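PDB 3FDH: SusD homolog from Bacteroides thetaiotaomicron VPI-5482, which probably binds glycans at the cell surface and works with an outer-membrane transporter to take them up, as other SusD-family lipoproteins do. Local coordinates for residues 42-47 / 66-71; 46-51 / 462-467; 124-129 / 437-442; 206-211 / 431-436. All blocks are in the same frame, centred on the assembly; numbering follows the deposited sequence.

Helix 40-48, near the N terminus, takes part in the first two contacts. Contact 1 closes a short loop, from this helix to the loop after helix 57-63, and is complete before contacts 3 and 4 begin. Contact 2 starts from the end of the same helix and runs to residues 462-467, closing a loop of some 410 residues. Contact 3 lies within that loop and joins the end of helix 106-127 to helix 431-443. Contact 4 falls within the loop of contact 3 and brings helix 191-208 to the start of helix 431-443. Contacts 3 and 4 meet through the salt bridge of Asp-125 with Arg-208. Asn-42 of contact 1 bonds the backbone of Ala-431 and Thr-432. Helix 431-443 is thus a shared hub.

Contact 1. Residues 42-47 / 66-71; sequences NTYASS and ENEPSS
Tyr-44 lays the CE2 edge of its ring against CG of Glu-68, 3.8 Å away, and its hydroxyl goes on to the carboxylate. The pair ties a helix to a loop within the helical SusD-like fold: helix 40-48 carries the tyrosine, and the link between helices 57-63 and 76-95 carries the glutamate. Tyr-44 CG stands anti to the carbonyl carbon (chi1 -74°), which sends the ring out from the helix toward the loop. Glu-68 bends at chi2 (72°), and its carboxylate lies nearly coplanar with the ring, 15° apart. The side chains themselves cross at about a right angle. Gln-58 gives OE2 a second hydrogen bond from helix 57-63, so this oxygen has two donors. Phe-75 meets the Tyr-44 ring edge-to-face. The hydroxyl OH of Tyr-44 donates to OE2 of Glu-68 over 2.7 Å, arriving on the anti side of the carboxylate.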
loop_
_atom_site.group_PDB
_atom_site.type_symbol
_atom_site.label_atom_id
_atom_site.label_comp_id
_atom_site.label_asym_id
_atom_site.label_seq_id
_atom_site.Cartn_x
_atom_site.Cartn_y
_atom_site.Cartn_z
ATOM N N ASN A 42 -0.667 -6.932 0.492
ATOM C CA ASN A 42 0.553 -6.245 0.022
ATOM C C ASN A 42 1.502 -7.234 -0.639
ATOM O O ASN A 42 2.163 -6.938 -1.641
ATOM C CB ASN A 42 1.297 -5.545 1.164
ATOM C CG ASN A 42 2.551 -4.782 0.703
ATOM O OD1 ASN A 42 2.437 -3.723 0.063
ATOM N ND2 ASN A 42 3.754 -5.242 1.138
ATOM N N THR A 43 1.544 -8.418 -0.044
ATOM C CA THR A 43 2.416 -9.477 -0.535
ATOM C C THR A 43 2.084 -9.853 -1.979
ATOM O O THR A 43 2.967 -9.911 -2.867
ATOM C CB THR A 43 2.403 -10.670 0.449
ATOM O OG1 THR A 43 2.982 -10.190 1.702
ATOM C CG2 THR A 43 3.226 -11.867 -0.136
ATOM N N TYR A 44 0.802 -10.082 -2.209
ATOM C CA TYR A 44 0.318 -10.469 -3.539
ATOM C C TYR A 44 0.372 -9.300 -4.502
ATOM O O TYR A 44 0.760 -9.442 -5.665
ATOM C CB TYR A 44 -1.056 -11.130 -3.462
ATOM C CG TYR A 44 -1.024 -12.535 -2.930
ATOM C CD1 TYR A 44 -0.748 -12.801 -1.575
ATOM C CD2 TYR A 44 -1.300 -13.614 -3.752
ATOM C CE1 TYR A 44 -0.744 -14.122 -1.079
ATOM C CE2 TYR A 44 -1.280 -14.944 -3.276
ATOM C CZ TYR A 44 -1.018 -15.190 -1.939
ATOM O OH TYR A 44 -1.026 -16.505 -1.505
ATOM N N ALA A 45 -0.019 -8.123 -4.038
ATOM C CA ALA A 45 0.101 -6.923 -4.867
ATOM C C ALA A 45 1.505 -6.763 -5.425
ATOM O O ALA A 45 1.722 -6.382 -6.584
ATOM C CB ALA A 45 -0.313 -5.673 -4.055
ATOM N N SER A 46 2.480 -7.060 -4.586
ATOM C CA SER A 46 3.889 -6.948 -4.974
ATOM C C SER A 46 4.181 -7.732 -6.231
ATOM O O SER A 46 4.897 -7.282 -7.126
ATOM C CB SER A 46 4.825 -7.434 -3.862
ATOM O OG SER A 46 4.717 -6.678 -2.687
ATOM N N SER A 47 3.569 -8.907 -6.302
ATOM C CA SER A 47 3.707 -9.765 -7.463
ATOM C C SER A 47 2.866 -9.210 -8.628
ATOM O O SER A 47 3.320 -9.060 -9.739
ATOM C CB SER A 47 3.211 -11.191 -7.167
ATOM O OG SER A 47 3.068 -11.933 -8.353
ATOM N N GLU A 66 -1.771 -19.462 -11.752
ATOM C CA GLU A 66 -2.431 -20.767 -11.758
ATOM C C GLU A 66 -3.303 -20.957 -10.514
ATOM O O GLU A 66 -2.821 -21.300 -9.439
ATOM C CB GLU A 66 -1.394 -21.885 -11.973
ATOM C CG GLU A 66 -0.571 -21.617 -13.276
ATOM C CD GLU A 66 0.626 -22.564 -13.554
ATOM O OE1 GLU A 66 0.905 -23.489 -12.756
ATOM O OE2 GLU A 66 1.294 -22.353 -14.610
ATOM N N ASN A 67 -4.604 -20.726 -10.690
ATOM C CA ASN A 67 -5.617 -20.899 -9.628
ATOM C C ASN A 67 -5.587 -19.908 -8.487
ATOM O O ASN A 67 -6.612 -19.370 -8.060
ATOM C CB ASN A 67 -5.421 -22.264 -9.006
ATOM C CG ASN A 67 -5.694 -23.385 -9.991
ATOM O OD1 ASN A 67 -6.567 -23.264 -10.833
ATOM N ND2 ASN A 67 -4.923 -24.466 -9.905
ATOM N N GLU A 68 -4.388 -19.706 -7.979
ATOM C CA GLU A 68 -4.181 -18.902 -6.781
ATOM C C GLU A 68 -4.855 -17.513 -6.784
ATOM O O GLU A 68 -5.454 -17.103 -5.794
ATOM C CB GLU A 68 -2.677 -18.740 -6.505
ATOM C CG GLU A 68 -2.294 -18.095 -5.176
ATOM C CD GLU A 68 -2.521 -18.979 -3.977
ATOM O OE1 GLU A 68 -2.821 -20.177 -4.132
ATOM O OE2 GLU A 68 -2.352 -18.467 -2.839
ATOM N N PRO A 69 -4.762 -16.784 -7.895
ATOM C CA PRO A 69 -5.337 -15.442 -7.836
ATOM C C PRO A 69 -6.829 -15.337 -7.815
ATOM O O PRO A 69 -7.349 -14.267 -7.499
ATOM C CB PRO A 69 -4.785 -14.744 -9.095
ATOM C CG PRO A 69 -3.664 -15.644 -9.603
ATOM C CD PRO A 69 -3.947 -17.007 -9.094
ATOM N N SER A 70 -7.509 -16.446 -8.094
ATOM C CA SER A 70 -8.975 -16.446 -8.223
ATOM C C SER A 70 -9.697 -17.341 -7.220
ATOM O O SER A 70 -10.943 -17.514 -7.263
ATOM C CB SER A 70 -9.379 -16.849 -9.651
ATOM O OG SER A 70 -9.035 -18.197 -9.945
ATOM N N SER A 71 -8.914 -17.962 -6.357
ATOM C CA SER A 71 -9.466 -18.844 -5.300
ATOM C C SER A 71 -9.931 -18.062 -4.088
ATOM O O SER A 71 -9.188 -17.256 -3.553
ATOM C CB SER A 71 -8.438 -19.905 -4.840
ATOM O OG SER A 71 -8.938 -20.584 -3.699
#

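Contact 2. Residues 46-51 / 462-467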
loop_
_atom_site.group_PDB
_atom_site.type_symbol
_atom_site.label_atom_id
_atom_site.label_comp_id
_atom_site.label_asym_id
_atom_site.label_seq_id
_atom_site.Cartn_x
_atom_site.Cartn_y
_atom_site.Cartn_z
ATOM N N SER A 46 2.480 -7.060 -4.586
ATOM C CA SER A 46 3.889 -6.948 -4.974
ATOM C C SER A 46 4.181 -7.732 -6.231
ATOM O O SER A 46 4.897 -7.282 -7.126
ATOM C CB SER A 46 4.825 -7.434 -3.862
ATOM O OG SER A 46 4.717 -6.678 -2.687
ATOM N N SER A 47 3.569 -8.907 -6.302
ATOM C CA SER A 47 3.707 -9.765 -7.463
ATOM C C SER A 47 2.866 -9.210 -8.628
ATOM O O SER A 47 3.320 -9.060 -9.739
ATOM C CB SER A 47 3.211 -11.191 -7.167
ATOM O OG SER A 47 3.068 -11.933 -8.353
ATOM N N TYR A 48 1.622 -8.861 -8.355
ATOM C CA TYR A 48 0.748 -8.450 -9.450
ATOM C C TYR A 48 1.283 -7.253 -10.249
ATOM O O TYR A 48 1.176 -7.242 -11.482
ATOM C CB TYR A 48 -0.681 -8.229 -8.991
ATOM C CG TYR A 48 -1.352 -9.394 -8.332
ATOM C CD1 TYR A 48 -0.994 -10.697 -8.632
ATOM C CD2 TYR A 48 -2.456 -9.197 -7.512
ATOM C CE1 TYR A 48 -1.674 -11.752 -8.081
ATOM C CE2 TYR A 48 -3.125 -10.248 -6.950
ATOM C CZ TYR A 48 -2.749 -11.536 -7.261
ATOM O OH TYR A 48 -3.441 -12.630 -6.736
ATOM N N ILE A 49 1.856 -6.262 -9.570
ATOM C CA ILE A 49 2.398 -5.050 -10.228
ATOM C C ILE A 49 3.914 -5.035 -10.316
ATOM O O ILE A 49 4.571 -4.022 -10.529
ATOM C CB ILE A 49 1.771 -3.720 -9.739
ATOM C CG1 ILE A 49 1.721 -3.606 -8.227
ATOM C CG2 ILE A 49 0.329 -3.673 -10.291
ATOM C CD1 ILE A 49 3.026 -3.562 -7.560
ATOM N N GLU A 50 4.441 -6.233 -10.105
ATOM C CA GLU A 50 5.828 -6.552 -10.427
ATOM C C GLU A 50 6.934 -5.825 -9.705
ATOM O O GLU A 50 8.017 -5.582 -10.252
ATOM C CB GLU A 50 6.020 -6.532 -11.950
ATOM C CG GLU A 50 5.108 -7.541 -12.689
ATOM C CD GLU A 50 5.332 -7.624 -14.179
ATOM O OE1 GLU A 50 6.269 -7.012 -14.715
ATOM O OE2 GLU A 50 4.518 -8.301 -14.837
ATOM N N TYR A 51 6.665 -5.536 -8.442
ATOM C CA TYR A 51 7.719 -5.016 -7.524
ATOM C C TYR A 51 8.656 -6.164 -7.100
ATOM O O TYR A 51 9.855 -5.990 -6.755
ATOM C CB TYR A 51 7.076 -4.490 -6.269
ATOM C CG TYR A 51 6.564 -3.075 -6.332
ATOM C CD1 TYR A 51 7.073 -2.154 -7.272
ATOM C CD2 TYR A 51 5.628 -2.617 -5.393
ATOM C CE1 TYR A 51 6.639 -0.824 -7.282
ATOM C CE2 TYR A 51 5.193 -1.310 -5.396
ATOM C CZ TYR A 51 5.711 -0.402 -6.300
ATOM O OH TYR A 51 5.241 0.899 -6.276
ATOM N N LEU A 462 -7.970 -8.110 -11.662
ATOM C CA LEU A 462 -8.560 -6.759 -11.547
ATOM C C LEU A 462 -9.029 -6.487 -10.138
ATOM O O LEU A 462 -9.420 -5.370 -9.791
ATOM C CB LEU A 462 -9.756 -6.633 -12.479
ATOM C CG LEU A 462 -9.465 -6.898 -13.945
ATOM C CD1 LEU A 462 -10.733 -6.835 -14.775
ATOM C CD2 LEU A 462 -8.562 -5.883 -14.453
ATOM N N ARG A 463 -8.984 -7.549 -9.348
ATOM C CA ARG A 463 -9.450 -7.521 -7.955
ATOM C C ARG A 463 -9.038 -8.792 -7.255
ATOM O O ARG A 463 -8.521 -9.705 -7.910
ATOM C CB ARG A 463 -10.989 -7.438 -7.936
ATOM C CG ARG A 463 -11.700 -8.612 -8.560
ATOM C CD ARG A 463 -13.048 -8.172 -9.136
ATOM N NE ARG A 463 -14.024 -7.803 -8.114
ATOM C CZ ARG A 463 -15.111 -7.076 -8.320
ATOM N NH1 ARG A 463 -15.376 -6.564 -9.516
ATOM N NH2 ARG A 463 -15.923 -6.843 -7.298
ATOM N N TYR A 464 -9.326 -8.853 -5.949
ATOM C CA TYR A 464 -9.059 -10.047 -5.123
ATOM C C TYR A 464 -10.366 -10.817 -4.961
ATOM O O TYR A 464 -11.430 -10.198 -4.806
ATOM C CB TYR A 464 -8.556 -9.712 -3.738
ATOM C CG TYR A 464 -7.116 -9.201 -3.765
ATOM C CD1 TYR A 464 -6.579 -8.765 -4.943
ATOM C CD2 TYR A 464 -6.359 -9.155 -2.616
ATOM C CE1 TYR A 464 -5.269 -8.268 -4.969
ATOM C CE2 TYR A 464 -5.103 -8.685 -2.645
ATOM C CZ TYR A 464 -4.561 -8.254 -3.796
ATOM O OH TYR A 464 -3.252 -7.774 -3.711
ATOM N N PRO A 465 -10.288 -12.162 -4.921
ATOM C CA PRO A 465 -11.514 -12.903 -4.710
ATOM C C PRO A 465 -12.044 -12.836 -3.269
ATOM O O PRO A 465 -11.283 -12.743 -2.292
ATOM C CB PRO A 465 -11.100 -14.352 -5.040
ATOM C CG PRO A 465 -9.626 -14.395 -4.757
ATOM C CD PRO A 465 -9.146 -13.061 -5.217
ATOM N N TYR A 466 -13.356 -12.880 -3.160
ATOM C CA TYR A 466 -14.023 -12.881 -1.846
ATOM C C TYR A 466 -13.580 -14.080 -1.005
ATOM O O TYR A 466 -13.303 -15.187 -1.518
ATOM C CB TYR A 466 -15.550 -12.921 -1.979
ATOM C CG TYR A 466 -16.174 -11.748 -2.733
ATOM C CD1 TYR A 466 -16.205 -10.477 -2.177
ATOM C CD2 TYR A 466 -16.729 -11.924 -3.998
ATOM C CE1 TYR A 466 -16.760 -9.387 -2.879
ATOM C CE2 TYR A 466 -17.306 -10.846 -4.698
ATOM C CZ TYR A 466 -17.333 -9.595 -4.125
ATOM O OH TYR A 466 -17.885 -8.547 -4.818
ATOM N N GLY A 467 -13.574 -13.860 0.304
ATOM C CA GLY A 467 -13.158 -14.879 1.263
ATOM C C GLY A 467 -14.153 -15.986 1.334
ATOM O O GLY A 467 -15.355 -15.761 1.319
HETATM O O HOH W 1 -6.305 -11.877 -6.943
#
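Tyr-48 and Tyr-464 set their rings almost perpendicular, at 87°, with centroids 5.8 Å apart. The rings meet obliquely. The closest atoms are CE2 of Tyr-48 and CE1 of Tyr-464, at 3.5 Å. CE1 lies at the edge of the Tyr-48 ring, in its plane. Tyr-48 CG is anti to the carbonyl carbon (chi1 -57°), which carries the CE2 edge of the ring to Tyr-464. Tyr-464 starts off to one side, and the end of its ring comes nearer. Its hydroxyl hydrogen-bonds Ile-41, about two turns before Tyr-48 on helix 40-48. With an alanine in place of Tyr-464, the Tyr-48 ring would probably face a gap and Ile-41 would lose its hydroxyl partner. A water adds a polar link: it lies 3.0 Å from OH of Tyr-48 and donates to O of Arg-463 over 3.3 Å. Behind Tyr-48 the helix ends at once. Tyr-51 N bonds Ser-46 O over 2.8 Å, and Glu-50 N bonds Ser-47 O over 3.1 Å, with Glu-50 at positive phi. The buried aromatic contact thus joins the 462-467 loop to a helix C terminus closed by a Schellman motif.

Contact 3. Residues 124-129 / 437-442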
loop_
_atom_site.group_PDB
_atom_site.type_symbol
_atom_site.label_atom_id
_atom_site.label_comp_id
_atom_site.label_asym_id
_atom_site.label_seq_id
_atom_site.Cartn_x
_atom_site.Cartn_y
_atom_site.Cartn_z
ATOM N N ALA A 124 -13.292 -2.180 -0.043
ATOM C CA ALA A 124 -13.854 -1.668 -1.287
ATOM C C ALA A 124 -12.853 -1.768 -2.410
ATOM O O ALA A 124 -13.176 -2.164 -3.502
ATOM C CB ALA A 124 -14.379 -0.216 -1.115
ATOM N N ASP A 125 -11.617 -1.415 -2.134
ATOM C CA ASP A 125 -10.580 -1.388 -3.194
ATOM C C ASP A 125 -10.217 -2.760 -3.735
ATOM O O ASP A 125 -10.021 -2.962 -4.970
ATOM C CB ASP A 125 -9.332 -0.685 -2.708
ATOM C CG ASP A 125 -9.550 0.766 -2.561
ATOM O OD1 ASP A 125 -10.530 1.305 -3.137
ATOM O OD2 ASP A 125 -8.749 1.369 -1.823
ATOM N N PHE A 126 -10.187 -3.724 -2.821
ATOM C CA PHE A 126 -9.703 -5.051 -3.186
ATOM C C PHE A 126 -10.775 -5.990 -3.601
ATOM O O PHE A 126 -10.560 -6.782 -4.499
ATOM C CB PHE A 126 -8.755 -5.617 -2.114
ATOM C CG PHE A 126 -7.462 -4.956 -2.170
ATOM C CD1 PHE A 126 -7.277 -3.713 -1.571
ATOM C CD2 PHE A 126 -6.465 -5.472 -2.957
ATOM C CE1 PHE A 126 -6.126 -3.053 -1.745
ATOM C CE2 PHE A 126 -5.301 -4.836 -3.097
ATOM C CZ PHE A 126 -5.126 -3.616 -2.518
ATOM N N PHE A 127 -11.938 -5.873 -2.987
ATOM C CA PHE A 127 -12.985 -6.828 -3.261
ATOM C C PHE A 127 -14.166 -6.311 -4.051
ATOM O O PHE A 127 -14.928 -7.091 -4.605
ATOM C CB PHE A 127 -13.436 -7.484 -1.944
ATOM C CG PHE A 127 -12.320 -8.170 -1.250
ATOM C CD1 PHE A 127 -11.974 -9.444 -1.596
ATOM C CD2 PHE A 127 -11.608 -7.529 -0.254
ATOM C CE1 PHE A 127 -10.935 -10.078 -0.972
ATOM C CE2 PHE A 127 -10.560 -8.145 0.365
ATOM C CZ PHE A 127 -10.209 -9.416 0.008
ATOM N N GLY A 128 -14.268 -4.998 -4.143
ATOM C CA GLY A 128 -15.358 -4.347 -4.873
ATOM C C GLY A 128 -16.561 -4.221 -3.990
ATOM O O GLY A 128 -16.459 -3.845 -2.820
ATOM N N ASP A 129 -17.701 -4.558 -4.582
ATOM C CA ASP A 129 -18.969 -4.600 -3.865
ATOM C C ASP A 129 -18.814 -5.663 -2.793
ATOM O O ASP A 129 -18.282 -6.759 -3.056
ATOM C CB ASP A 129 -20.118 -4.987 -4.759
ATOM C CG ASP A 129 -20.498 -3.891 -5.747
ATOM O OD1 ASP A 129 -19.737 -2.925 -5.969
ATOM O OD2 ASP A 129 -21.581 -4.037 -6.306
ATOM N N ASP A 437 -3.465 2.247 -7.760
ATOM C CA ASP A 437 -3.140 3.228 -8.789
ATOM C C ASP A 437 -3.098 2.586 -10.165
ATOM O O ASP A 437 -3.547 3.143 -11.164
ATOM C CB ASP A 437 -1.770 3.870 -8.553
ATOM C CG ASP A 437 -1.760 4.970 -7.438
ATOM O OD1 ASP A 437 -2.693 5.797 -7.361
ATOM O OD2 ASP A 437 -0.736 5.085 -6.727
ATOM N N PHE A 438 -2.629 1.343 -10.212
ATOM C CA PHE A 438 -2.410 0.678 -11.509
ATOM C C PHE A 438 -3.737 0.408 -12.142
ATOM O O PHE A 438 -3.975 0.650 -13.336
ATOM C CB PHE A 438 -1.644 -0.676 -11.352
ATOM C CG PHE A 438 -1.273 -1.282 -12.670
ATOM C CD1 PHE A 438 -0.138 -0.898 -13.337
ATOM C CD2 PHE A 438 -2.103 -2.164 -13.277
ATOM C CE1 PHE A 438 0.152 -1.405 -14.572
ATOM C CE2 PHE A 438 -1.813 -2.686 -14.494
ATOM C CZ PHE A 438 -0.686 -2.308 -15.157
ATOM N N ARG A 439 -4.622 -0.094 -11.316
ATOM C CA ARG A 439 -5.946 -0.436 -11.778
ATOM C C ARG A 439 -6.769 0.828 -12.090
ATOM O O ARG A 439 -7.617 0.852 -12.978
ATOM C CB ARG A 439 -6.685 -1.302 -10.754
ATOM C CG ARG A 439 -6.118 -2.686 -10.611
ATOM C CD ARG A 439 -6.981 -3.460 -9.610
ATOM N NE ARG A 439 -6.854 -2.920 -8.265
ATOM C CZ ARG A 439 -7.711 -3.112 -7.286
ATOM N NH1 ARG A 439 -8.807 -3.777 -7.528
ATOM N NH2 ARG A 439 -7.501 -2.564 -6.122
ATOM N N ARG A 440 -6.479 1.898 -11.380
ATOM C CA ARG A 440 -7.207 3.148 -11.619
ATOM C C ARG A 440 -6.779 3.630 -12.986
ATOM O O ARG A 440 -7.626 4.066 -13.774
ATOM C CB ARG A 440 -6.942 4.181 -10.535
ATOM C CG ARG A 440 -7.485 5.553 -10.851
ATOM C CD ARG A 440 -7.398 6.487 -9.672
ATOM N NE ARG A 440 -6.053 6.677 -9.171
ATOM C CZ ARG A 440 -5.225 7.632 -9.614
ATOM N NH1 ARG A 440 -5.595 8.454 -10.597
ATOM N NH2 ARG A 440 -4.020 7.714 -9.108
HETATM N N MSE A 441 -5.473 3.575 -13.259
HETATM C CA MSE A 441 -4.936 3.951 -14.599
HETATM C C MSE A 441 -5.581 3.124 -15.702
HETATM O O MSE A 441 -5.897 3.633 -16.785
HETATM C CB MSE A 441 -3.452 3.800 -14.688
HETATM C CG MSE A 441 -2.879 5.038 -14.135
HETATM SE SE MSE A 441 -0.922 5.273 -14.010
HETATM C CE MSE A 441 -0.482 4.240 -12.509
ATOM N N LYS A 442 -5.746 1.832 -15.422
ATOM C CA LYS A 442 -6.432 0.956 -16.356
ATOM C C LYS A 442 -7.836 1.455 -16.699
ATOM O O LYS A 442 -8.218 1.520 -17.878
ATOM C CB LYS A 442 -6.557 -0.475 -15.835
ATOM C CG LYS A 442 -5.363 -1.287 -16.066
ATOM C CD LYS A 442 -5.555 -2.786 -15.717
ATOM C CE LYS A 442 -6.430 -3.537 -16.681
ATOM N NZ LYS A 442 -5.916 -3.705 -18.061
#
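Arg-439 leaves helix 431-443 with CG anti to its carbonyl carbon (chi1 -69°), runs straight through chi2 and bends at chi3 (-68°). This carries the guanidinium across to the end of helix 106-127. There it grips one atom, the backbone O of Asp-125, with both terminal nitrogens. NH1 of Arg-439 donates to O of Asp-125 over 2.9 Å and lies nearly in line with the C=O bond. NH2 of Arg-439 reaches the same O of Asp-125 over 2.8 Å, but from above the carbonyl plane. Neither bond is straight, as expected when two N-H groups share one acceptor; the NH2 angle is 144°. The oxygen lies near the guanidinium plane. NH2 of Arg-439 also sits 4.3 Å above the centre of the Phe-126 ring. With CZ of Arg-439 5.3 Å from the ring centroid, this cation-pi pair is long and at most weakly attractive. NH1 has a further acceptor in O of Leu-462, which draws the 462-467 loop to the same place. The Asp-125 carboxylate turns elsewhere, to Tyr-158, Trp-494 and Arg-208. Since the carbonyl belongs to the last turn of a helix, the arginine's positive charge is likely to suit the partial negative charge of that end. Because the acceptor is a main-chain oxygen, this grip does not use the aspartate carboxylate, which is left for its other partners.

Contact 4. Residues 206-211 / 431-436; sequences TMRLIN and ATETYN
Arg-208, on the last turn of helix 191-208, brings its guanidinium to Glu-433 and Asn-436 of helix 431-443. The contact joins two helices of the buried core of the SusD-like, largely helical fold. The arginine chain bends at chi2 and chi3 to get there. Glu-433 OE2 lies at the guanidinium edge, 2.7 Å from Arg-208 NH1, in a salt bridge with a nearly straight bond (165°). The second bond, Arg-208 NH2 to Glu-433 OE1, is 3.0 Å long but bent, and weak. The two planes are 47° apart, so the pair is twisted. Replacing Glu-433 by glutamine would probably leave the buried arginine short of countercharge, with Asp-125 still paired to NH2. Beyond Arg-208 the helix ends at Leu-209, and Ile-210 and Asn-211 belong to a 3-10 turn. ND2 of Asn-436 lies over one face of the guanidinium, toward the rim, 3.3 Å from Arg-208 NH2 without bonding it. This ND2 donates to Glu-433 OE1 over 3.0 Å; OE1 lies in the amide plane of Asn-436 but is met from above the carboxylate plane.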
loop_
_atom_site.group_PDB
_atom_site.type_symbol
_atom_site.label_atom_id
_atom_site.label_comp_id
_atom_site.label_asym_id
_atom_site.label_seq_id
_atom_site.Cartn_x
_atom_site.Cartn_y
_atom_site.Cartn_z
ATOM N N THR A 206 -10.190 10.702 -2.894
ATOM C CA THR A 206 -10.761 11.586 -3.904
ATOM C C THR A 206 -10.173 11.218 -5.268
ATOM O O THR A 206 -10.897 11.045 -6.272
ATOM C CB THR A 206 -10.558 13.075 -3.561
ATOM O OG1 THR A 206 -11.242 13.357 -2.323
ATOM C CG2 THR A 206 -11.106 13.984 -4.695
HETATM N N MSE A 207 -8.860 11.068 -5.302
HETATM C CA MSE A 207 -8.206 10.708 -6.566
HETATM C C MSE A 207 -8.629 9.304 -6.975
HETATM O O MSE A 207 -8.779 8.992 -8.162
HETATM C CB MSE A 207 -6.687 10.810 -6.458
HETATM C CG MSE A 207 -6.020 10.590 -7.801
HETATM SE SE MSE A 207 -6.289 12.035 -8.998
HETATM C CE MSE A 207 -4.983 13.020 -8.086
ATOM N N ARG A 208 -8.873 8.450 -5.986
ATOM C CA ARG A 208 -9.260 7.052 -6.297
ATOM C C ARG A 208 -10.477 6.958 -7.192
ATOM O O ARG A 208 -10.566 6.100 -8.087
ATOM C CB ARG A 208 -9.559 6.279 -5.018
ATOM C CG ARG A 208 -9.947 4.827 -5.308
ATOM C CD ARG A 208 -8.719 3.924 -5.355
ATOM N NE ARG A 208 -8.327 3.597 -3.983
ATOM C CZ ARG A 208 -7.185 3.929 -3.391
ATOM N NH1 ARG A 208 -6.220 4.534 -4.047
ATOM N NH2 ARG A 208 -6.974 3.563 -2.142
ATOM N N LEU A 209 -11.432 7.864 -6.953
ATOM C CA LEU A 209 -12.750 7.787 -7.621
ATOM C C LEU A 209 -12.912 8.708 -8.823
ATOM O O LEU A 209 -13.996 8.902 -9.338
ATOM C CB LEU A 209 -13.856 8.114 -6.645
ATOM C CG LEU A 209 -13.950 7.349 -5.332
ATOM C CD1 LEU A 209 -15.286 7.684 -4.675
ATOM C CD2 LEU A 209 -13.795 5.865 -5.496
ATOM N N ILE A 210 -11.807 9.259 -9.246
ATOM C CA ILE A 210 -11.790 10.287 -10.300
ATOM C C ILE A 210 -12.474 9.865 -11.591
ATOM O O ILE A 210 -13.128 10.660 -12.237
ATOM C CB ILE A 210 -10.344 10.781 -10.596
ATOM C CG1 ILE A 210 -10.378 12.137 -11.312
ATOM C CG2 ILE A 210 -9.535 9.720 -11.379
ATOM C CD1 ILE A 210 -10.997 13.248 -10.480
ATOM N N ASN A 211 -12.298 8.606 -11.966
ATOM C CA ASN A 211 -12.907 8.107 -13.191
ATOM C C ASN A 211 -14.406 8.310 -13.200
ATOM O O ASN A 211 -15.042 8.455 -14.253
ATOM C CB ASN A 211 -12.575 6.617 -13.349
ATOM C CG ASN A 211 -13.008 6.043 -14.677
ATOM O OD1 ASN A 211 -13.042 6.739 -15.693
ATOM N ND2 ASN A 211 -13.284 4.746 -14.690
ATOM N N ALA A 431 2.728 -1.555 -1.868
ATOM C CA ALA A 431 2.356 -2.265 -3.100
ATOM C C ALA A 431 0.864 -2.272 -3.168
ATOM O O ALA A 431 0.237 -2.217 -4.234
ATOM C CB ALA A 431 2.913 -3.687 -3.137
ATOM N N THR A 432 0.290 -2.333 -1.987
ATOM C CA THR A 432 -1.172 -2.373 -1.874
ATOM C C THR A 432 -1.744 -1.168 -2.637
ATOM O O THR A 432 -2.586 -1.264 -3.537
ATOM C CB THR A 432 -1.567 -2.303 -0.374
ATOM O OG1 THR A 432 -1.217 -3.542 0.268
ATOM C CG2 THR A 432 -3.040 -2.060 -0.182
ATOM N N GLU A 433 -1.250 -0.007 -2.280
ATOM C CA GLU A 433 -1.719 1.241 -2.903
ATOM C C GLU A 433 -1.262 1.353 -4.375
ATOM O O GLU A 433 -1.976 1.866 -5.211
ATOM C CB GLU A 433 -1.307 2.439 -2.042
ATOM C CG GLU A 433 -1.758 3.794 -2.531
ATOM C CD GLU A 433 -3.269 3.969 -2.555
ATOM O OE1 GLU A 433 -3.996 3.148 -1.996
ATOM O OE2 GLU A 433 -3.719 4.986 -3.116
ATOM N N THR A 434 -0.080 0.857 -4.697
ATOM C CA THR A 434 0.398 0.929 -6.099
ATOM C C THR A 434 -0.480 0.154 -7.036
ATOM O O THR A 434 -0.730 0.553 -8.175
ATOM C CB THR A 434 1.770 0.458 -6.237
ATOM O OG1 THR A 434 2.601 1.410 -5.563
ATOM C CG2 THR A 434 2.164 0.383 -7.728
ATOM N N TYR A 435 -1.018 -0.907 -6.470
ATOM C CA TYR A 435 -1.947 -1.788 -7.196
ATOM C C TYR A 435 -3.315 -1.107 -7.454
ATOM O O TYR A 435 -3.916 -1.274 -8.514
ATOM C CB TYR A 435 -2.092 -3.076 -6.427
ATOM C CG TYR A 435 -3.111 -4.016 -6.974
ATOM C CD1 TYR A 435 -2.878 -4.723 -8.167
ATOM C CD2 TYR A 435 -4.265 -4.271 -6.274
ATOM C CE1 TYR A 435 -3.815 -5.594 -8.660
ATOM C CE2 TYR A 435 -5.187 -5.148 -6.742
ATOM C CZ TYR A 435 -4.962 -5.822 -7.926
ATOM O OH TYR A 435 -5.924 -6.696 -8.318
ATOM N N ASN A 436 -3.746 -0.286 -6.515
ATOM C CA ASN A 436 -4.911 0.575 -6.711
ATOM C C ASN A 436 -4.615 1.569 -7.822
ATOM O O ASN A 436 -5.406 1.725 -8.727
ATOM C CB ASN A 436 -5.296 1.340 -5.457
ATOM C CG ASN A 436 -5.822 0.446 -4.364
ATOM O OD1 ASN A 436 -6.511 -0.549 -4.651
ATOM N ND2 ASN A 436 -5.492 0.781 -3.097
#